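Side-chain contacts in Endoglucanase(Endo-1,4-beta-glucanase)protein (Pseudomonas stutzeri, PDB 6R2J), which probably hydrolyses beta-1,4-glycosidic bonds inside cellulose chains, as an endoglucanase of glycosyl hydrolase family 5, and binds cellobiose: residues A[54-59]-A[173-178]; A[138-143]-A[202-207]. All coordinates share one frame; numbering follows the deposited sequence.

Interactions 1 and 2 interleave along the chain and meet inside one TIM barrel, their centres about 3 Å apart. Strand 171-175 lies between strands 136-140 and 201-206, and I174 N is 2.8 Å from I202 O, a probable backbone hydrogen bond joining the two contacts. Their acidic side chains converge inside: E175 OE2 lies 2.7 Å from D140 OD1, and E204 is close by. Such crowding would probably raise the pKa of at least one of these acids, while R56 probably offsets part of the negative charge. Segments 173-178 and 202-207 both lie against the glucose of chain E, with doubtful detailed geometry there, so the buried polar cluster adjoins the glycan pocket.

Interaction 1 of 2, residues A[54-59]-A[173-178]; sequences LIRFPF and FIEGER. With BGC (beta-D-glucopyranose), chain E; BGC (beta-D-glucopyranose), chain B.
Inside the TIM barrel of this family 5 enzyme, R56 of strand 54-59 reaches across to E175 of strand 171-175 in a buried salt bridge. The backbones stay well apart, with R56 CA 10.8 Å from F173 CA, so long side chains must span the interior, and arginine and glutamate are suited to that. R56 has CG anti to the backbone N (chi1 177°) and runs extended to NE, which carries the guanidinium inward; E175 comes from the opposite direction, also extended beyond CG. R56 NH2 donates to E175 OE2 at 3.2 Å. The acceptor sits at the guanidinium edge, close to its plane, and is met on its syn side, but the two flat groups are turned 50° apart and the N-H...O angle is a bent 142°, so this is a modest bond within a larger network. The same NH2 binds N143 OD1, NE pairs with D140, NH1 with both E252 and N17, and E175 OE1 accepts from the backbone N of E144, so bonds on all three nitrogens hold the guanidinium's rotation and the carboxylate is held at both oxygens. Farther along 173-178 the chain leaves the strand, and R178 N is bonded to E177 OE1 at 2.9 Å, a local bond within the segment. R178 belongs to the glycan pocket: its NH2 donates an almost straight bond to O6 of the chain B glucose at 2.6 Å, although its placement against the chain E glucose is doubtful. Strands 93-98 and 136-140 separate the two segments in the sheet, 201-206 flanks 171-175 on its other side, and A281 and W283 of strand 280-285 touch R56.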
loop_
_atom_site.group_PDB
_atom_site.type_symbol
_atom_site.label_atom_id
_atom_site.label_comp_id
_atom_site.label_asym_id
_atom_site.label_seq_id
_atom_site.Cartn_x
_atom_site.Cartn_y
_atom_site.Cartn_z
ATOM N N LEU A 54 -4.661 8.535 -6.341
ATOM C CA LEU A 54 -3.714 7.535 -5.879
ATOM C C LEU A 54 -4.463 6.295 -5.406
ATOM O O LEU A 54 -5.421 6.393 -4.626
ATOM C CB LEU A 54 -2.859 8.126 -4.749
ATOM C CG LEU A 54 -1.760 7.289 -4.098
ATOM C CD1 LEU A 54 -0.652 7.097 -5.131
ATOM C CD2 LEU A 54 -1.244 7.889 -2.805
ATOM N N ILE A 55 -4.011 5.137 -5.871
ATOM C CA ILE A 55 -4.610 3.855 -5.547
ATOM C C ILE A 55 -3.491 2.873 -5.209
ATOM O O ILE A 55 -2.510 2.749 -5.949
ATOM C CB ILE A 55 -5.433 3.306 -6.727
ATOM C CG1 ILE A 55 -6.513 4.314 -7.130
ATOM C CG2 ILE A 55 -6.018 1.932 -6.382
ATOM C CD1 ILE A 55 -7.685 4.361 -6.192
ATOM N N ARG A 56 -3.647 2.174 -4.089
ATOM C CA ARG A 56 -2.819 1.027 -3.752
ATOM C C ARG A 56 -3.659 -0.220 -3.983
ATOM O O ARG A 56 -4.785 -0.320 -3.477
ATOM C CB ARG A 56 -2.313 1.081 -2.306
ATOM C CG ARG A 56 -1.491 -0.195 -1.910
ATOM C CD ARG A 56 -0.854 0.073 -0.588
ATOM N NE ARG A 56 0.007 -0.955 -0.000
ATOM C CZ ARG A 56 -0.361 -1.825 0.931
ATOM N NH1 ARG A 56 -1.616 -1.872 1.363
ATOM N NH2 ARG A 56 0.548 -2.631 1.456
ATOM N N PHE A 57 -3.137 -1.160 -4.756
ATOM C CA PHE A 57 -3.940 -2.314 -5.147
ATOM C C PHE A 57 -3.296 -3.632 -4.750
ATOM O O PHE A 57 -2.382 -4.110 -5.449
ATOM C CB PHE A 57 -4.224 -2.295 -6.645
ATOM C CG PHE A 57 -5.223 -3.327 -7.052
ATOM C CD1 PHE A 57 -6.567 -3.130 -6.774
ATOM C CD2 PHE A 57 -4.832 -4.513 -7.636
ATOM C CE1 PHE A 57 -7.537 -4.074 -7.114
ATOM C CE2 PHE A 57 -5.801 -5.490 -7.949
ATOM C CZ PHE A 57 -7.147 -5.252 -7.706
ATOM N N PRO A 58 -3.760 -4.273 -3.660
ATOM C CA PRO A 58 -3.213 -5.589 -3.278
ATOM C C PRO A 58 -3.611 -6.726 -4.233
ATOM O O PRO A 58 -4.745 -6.808 -4.726
ATOM C CB PRO A 58 -3.773 -5.824 -1.862
ATOM C CG PRO A 58 -4.212 -4.451 -1.368
ATOM C CD PRO A 58 -4.635 -3.694 -2.609
ATOM N N PHE A 59 -2.649 -7.620 -4.464
ATOM C CA PHE A 59 -2.824 -8.891 -5.137
ATOM C C PHE A 59 -1.908 -9.861 -4.396
ATOM O O PHE A 59 -1.065 -9.459 -3.564
ATOM C CB PHE A 59 -2.529 -8.716 -6.623
ATOM C CG PHE A 59 -1.078 -8.549 -6.910
ATOM C CD1 PHE A 59 -0.476 -7.319 -6.758
ATOM C CD2 PHE A 59 -0.289 -9.656 -7.241
ATOM C CE1 PHE A 59 0.883 -7.168 -6.988
ATOM C CE2 PHE A 59 1.055 -9.532 -7.454
ATOM C CZ PHE A 59 1.649 -8.284 -7.354
ATOM N N PHE A 173 8.264 0.530 -3.686
ATOM C CA PHE A 173 7.888 0.776 -2.299
ATOM C C PHE A 173 8.375 -0.366 -1.416
ATOM O O PHE A 173 8.072 -1.551 -1.662
ATOM C CB PHE A 173 6.379 0.999 -2.204
ATOM C CG PHE A 173 5.924 2.205 -3.017
ATOM C CD1 PHE A 173 5.783 2.131 -4.387
ATOM C CD2 PHE A 173 5.667 3.429 -2.408
ATOM C CE1 PHE A 173 5.403 3.232 -5.109
ATOM C CE2 PHE A 173 5.250 4.529 -3.152
ATOM C CZ PHE A 173 5.141 4.418 -4.483
ATOM N N ILE A 174 9.148 0.010 -0.401
ATOM C CA ILE A 174 9.804 -0.925 0.494
ATOM C C ILE A 174 9.149 -0.824 1.873
ATOM O O ILE A 174 9.232 0.211 2.547
ATOM C CB ILE A 174 11.321 -0.667 0.573
ATOM C CG1 ILE A 174 11.961 -0.652 -0.825
ATOM C CG2 ILE A 174 12.009 -1.728 1.485
ATOM C CD1 ILE A 174 11.901 -1.960 -1.586
ATOM N N GLU A 175 8.546 -1.922 2.311
ATOM C CA GLU A 175 8.098 -2.099 3.677
ATOM C C GLU A 175 9.185 -2.761 4.538
ATOM O O GLU A 175 10.170 -3.343 4.036
ATOM C CB GLU A 175 6.793 -2.929 3.676
ATOM C CG GLU A 175 5.710 -2.232 2.845
ATOM C CD GLU A 175 4.353 -2.879 2.923
ATOM O OE1 GLU A 175 3.960 -3.269 4.033
ATOM O OE2 GLU A 175 3.674 -2.977 1.850
ATOM N N GLY A 176 9.012 -2.629 5.855
ATOM C CA GLY A 176 9.893 -3.217 6.830
ATOM C C GLY A 176 9.205 -4.274 7.684
ATOM O O GLY A 176 8.018 -4.574 7.569
ATOM N N GLU A 177 10.006 -4.832 8.571
ATOM C CA GLU A 177 9.617 -5.902 9.473
ATOM C C GLU A 177 8.612 -5.392 10.528
ATOM O O GLU A 177 8.169 -4.220 10.533
ATOM C CB GLU A 177 10.916 -6.539 9.990
ATOM C CG GLU A 177 10.906 -7.630 11.014
ATOM C CD GLU A 177 10.163 -8.898 10.638
ATOM O OE1 GLU A 177 9.107 -9.030 11.243
ATOM O OE2 GLU A 177 10.624 -9.765 9.835
ATOM N N ARG A 178 8.184 -6.332 11.373
ATOM C CA ARG A 178 7.142 -6.084 12.357
ATOM C C ARG A 178 5.867 -5.539 11.719
ATOM O O ARG A 178 5.269 -4.574 12.201
ATOM C CB ARG A 178 7.604 -5.152 13.475
ATOM C CG ARG A 178 6.868 -5.435 14.796
ATOM C CD ARG A 178 6.551 -4.152 15.533
ATOM N NE ARG A 178 5.448 -4.361 16.483
ATOM C CZ ARG A 178 4.181 -4.584 16.130
ATOM N NH1 ARG A 178 3.838 -4.599 14.823
ATOM N NH2 ARG A 178 3.258 -4.790 17.084
HETATM C C2 BGC E . 1.433 -3.865 13.251
HETATM C C3 BGC E . 1.910 -2.900 12.212
HETATM C C4 BGC E . 0.929 -3.063 11.098
HETATM C C5 BGC E . -0.483 -3.399 11.461
HETATM C C6 BGC E . -1.183 -3.417 10.135
HETATM C C1 BGC E . -0.023 -4.341 13.488
HETATM O O2 BGC E . 2.201 -3.517 14.474
HETATM O O3 BGC E . 3.238 -3.184 11.758
HETATM O O4 BGC E . 1.210 -1.854 10.431
HETATM O O5 BGC E . -0.466 -4.750 12.130
HETATM O O6 BGC E . -2.409 -4.177 10.308
HETATM C C2 BGC B . -1.541 -8.334 13.806
HETATM C C3 BGC B . -0.704 -7.210 13.255
HETATM C C4 BGC B . -0.473 -6.370 14.481
HETATM C C5 BGC B . 0.245 -7.134 15.644
HETATM C C6 BGC B . 0.368 -6.333 16.962
HETATM C C1 BGC B . -0.684 -9.221 14.729
HETATM O O1 BGC B . -1.271 -10.409 15.159
HETATM O O2 BGC B . -2.063 -9.206 12.814
HETATM O O3 BGC B . -1.340 -6.330 12.321
HETATM O O4 BGC B . 0.320 -5.191 14.452
HETATM O O5 BGC B . -0.214 -8.499 15.984
HETATM O O6 BGC B . 0.690 -4.994 16.613
#

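Interaction 2 of 2, residues A[138-143]-A[202-207]; sequences GYDIMN and IYEAHL. With BGC (beta-D-glucopyranose), chain E.
D140 and E204 both turn CG away from the backbone N (chi1 -171° and 162°), which directs their side chains into the barrel, where they cross at about a right angle. Their carboxylate planes stand 61° apart, and D140 OD2 comes within 2.4 Å of E204 OE1. R56, the salt-bridge partner of D140, probably eases the closeness. The other oxygen of E204 serves H206: NE2 donates to OE2 at 3.0 Å, with the acceptor in the ring plane but above the plane of the carboxylate. At the same ring's edge, H206 CE1 lies 3.1 Å from N143 OD1, itself a partner of R56, and ND1 binds E144. Histidine suits this place, since each ring nitrogen has an acidic partner and the ring is thereby fixed. Replacing E204 by an alanine is likely to leave NE2 without its acceptor, the imidazole held at ND1 alone and less firmly fixed in rotation, and a gap beside D140. This polar layer, reaching H206 of the glycan pocket, belongs to the C-terminal ends of parallel strands 136-140 and 201-206, where TIM-barrel glycosidases carry their active sites.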
loop_
_atom_site.group_PDB
_atom_site.type_symbol
_atom_site.label_atom_id
_atom_site.label_comp_id
_atom_site.label_asym_id
_atom_site.label_seq_id
_atom_site.Cartn_x
_atom_site.Cartn_y
_atom_site.Cartn_z
ATOM N N GLY A 138 3.932 2.380 -9.245
ATOM C CA GLY A 138 5.071 1.620 -8.773
ATOM C C GLY A 138 4.677 0.289 -8.167
ATOM O O GLY A 138 3.519 -0.142 -8.227
ATOM N N TYR A 139 5.704 -0.364 -7.614
ATOM C CA TYR A 139 5.612 -1.739 -7.125
ATOM C C TYR A 139 5.872 -1.763 -5.622
ATOM O O TYR A 139 7.002 -1.532 -5.174
ATOM C CB TYR A 139 6.610 -2.692 -7.806
ATOM C CG TYR A 139 6.428 -2.853 -9.286
ATOM C CD1 TYR A 139 5.163 -3.100 -9.818
ATOM C CD2 TYR A 139 7.507 -2.768 -10.146
ATOM C CE1 TYR A 139 4.978 -3.246 -11.138
ATOM C CE2 TYR A 139 7.331 -2.912 -11.515
ATOM C CZ TYR A 139 6.054 -3.151 -12.002
ATOM O OH TYR A 139 5.824 -3.295 -13.359
ATOM N N ASP A 140 4.845 -2.101 -4.856
ATOM C CA ASP A 140 4.961 -2.380 -3.428
ATOM C C ASP A 140 5.275 -3.872 -3.379
ATOM O O ASP A 140 4.392 -4.729 -3.434
ATOM C CB ASP A 140 3.658 -1.961 -2.760
ATOM C CG ASP A 140 3.718 -2.000 -1.251
ATOM O OD1 ASP A 140 4.621 -2.678 -0.683
ATOM O OD2 ASP A 140 2.810 -1.364 -0.649
ATOM N N ILE A 141 6.578 -4.172 -3.368
ATOM C CA ILE A 141 7.024 -5.538 -3.603
ATOM C C ILE A 141 6.628 -6.512 -2.495
ATOM O O ILE A 141 6.617 -7.725 -2.724
ATOM C CB ILE A 141 8.544 -5.574 -3.875
ATOM C CG1 ILE A 141 9.359 -5.046 -2.697
ATOM C CG2 ILE A 141 8.906 -4.740 -5.094
ATOM C CD1 ILE A 141 10.847 -5.319 -2.792
ATOM N N MET A 142 6.271 -6.039 -1.304
ATOM C CA MET A 142 5.770 -6.961 -0.289
ATOM C C MET A 142 4.997 -6.202 0.776
ATOM O O MET A 142 5.525 -5.265 1.355
ATOM C CB MET A 142 6.926 -7.709 0.395
ATOM C CG MET A 142 6.521 -8.780 1.401
ATOM S SD MET A 142 5.445 -10.009 0.649
ATOM C CE MET A 142 6.410 -10.533 -0.760
ATOM N N ASN A 143 3.806 -6.689 1.093
ATOM C CA ASN A 143 3.011 -6.202 2.210
ATOM C C ASN A 143 3.398 -6.874 3.536
ATOM O O ASN A 143 3.460 -8.111 3.652
ATOM C CB ASN A 143 1.518 -6.430 1.900
ATOM C CG ASN A 143 0.583 -5.987 3.037
ATOM O OD1 ASN A 143 0.377 -4.801 3.217
ATOM N ND2 ASN A 143 0.023 -6.944 3.795
ATOM N N ILE A 202 10.825 4.314 -2.265
ATOM C CA ILE A 202 10.120 4.962 -1.162
ATOM C C ILE A 202 9.843 3.900 -0.104
ATOM O O ILE A 202 9.500 2.759 -0.421
ATOM C CB ILE A 202 8.829 5.674 -1.633
ATOM C CG1 ILE A 202 9.223 6.734 -2.675
ATOM C CG2 ILE A 202 8.087 6.251 -0.462
ATOM C CD1 ILE A 202 8.049 7.209 -3.573
ATOM N N TYR A 203 9.988 4.293 1.158
ATOM C CA TYR A 203 9.762 3.407 2.294
ATOM C C TYR A 203 8.351 3.607 2.795
ATOM O O TYR A 203 7.789 4.696 2.708
ATOM C CB TYR A 203 10.767 3.652 3.400
ATOM C CG TYR A 203 12.131 3.215 2.958
ATOM C CD1 TYR A 203 12.957 4.093 2.268
ATOM C CD2 TYR A 203 12.573 1.903 3.173
ATOM C CE1 TYR A 203 14.205 3.704 1.844
ATOM C CE2 TYR A 203 13.841 1.506 2.771
ATOM C CZ TYR A 203 14.654 2.413 2.103
ATOM O OH TYR A 203 15.923 2.056 1.686
ATOM N N GLU A 204 7.757 2.531 3.266
ATOM C CA GLU A 204 6.320 2.506 3.461
ATOM C C GLU A 204 6.038 1.745 4.737
ATOM O O GLU A 204 6.477 0.599 4.884
ATOM C CB GLU A 204 5.586 1.767 2.343
ATOM C CG GLU A 204 4.174 1.372 2.781
ATOM C CD GLU A 204 3.414 0.605 1.692
ATOM O OE1 GLU A 204 3.978 0.352 0.590
ATOM O OE2 GLU A 204 2.254 0.240 1.956
ATOM N N ALA A 205 5.251 2.369 5.612
ATOM C CA ALA A 205 4.798 1.798 6.870
ATOM C C ALA A 205 3.278 1.879 6.922
ATOM O O ALA A 205 2.642 2.631 6.166
ATOM C CB ALA A 205 5.348 2.554 8.090
ATOM N N HIS A 206 2.724 1.116 7.876
ATOM C CA HIS A 206 1.303 1.020 8.168
ATOM C C HIS A 206 1.076 1.498 9.583
ATOM O O HIS A 206 1.974 1.436 10.424
ATOM C CB HIS A 206 0.821 -0.421 8.004
ATOM C CG HIS A 206 0.931 -0.898 6.591
ATOM N ND1 HIS A 206 0.692 -2.194 6.205
ATOM C CD2 HIS A 206 1.280 -0.233 5.462
ATOM C CE1 HIS A 206 0.897 -2.310 4.904
ATOM N NE2 HIS A 206 1.213 -1.126 4.423
ATOM N N LEU A 207 -0.124 2.004 9.832
ATOM C CA LEU A 207 -0.390 2.630 11.117
ATOM C C LEU A 207 -1.881 2.600 11.402
ATOM O O LEU A 207 -2.671 3.156 10.641
ATOM C CB LEU A 207 0.130 4.083 11.107
ATOM C CG LEU A 207 0.028 4.976 12.356
ATOM C CD1 LEU A 207 1.078 6.108 12.214
ATOM C CD2 LEU A 207 -1.389 5.498 12.569
HETATM C C2 BGC E . 1.433 -3.865 13.251
HETATM C C3 BGC E . 1.910 -2.900 12.212
HETATM C C4 BGC E . 0.929 -3.063 11.098
HETATM C C5 BGC E . -0.483 -3.399 11.461
HETATM C C6 BGC E . -1.183 -3.417 10.135
HETATM C C1 BGC E . -0.023 -4.341 13.488
HETATM O O2 BGC E . 2.201 -3.517 14.474
HETATM O O3 BGC E . 3.238 -3.184 11.758
HETATM O O4 BGC E . 1.210 -1.854 10.431
HETATM O O5 BGC E . -0.466 -4.750 12.130
HETATM O O6 BGC E . -2.409 -4.177 10.308
#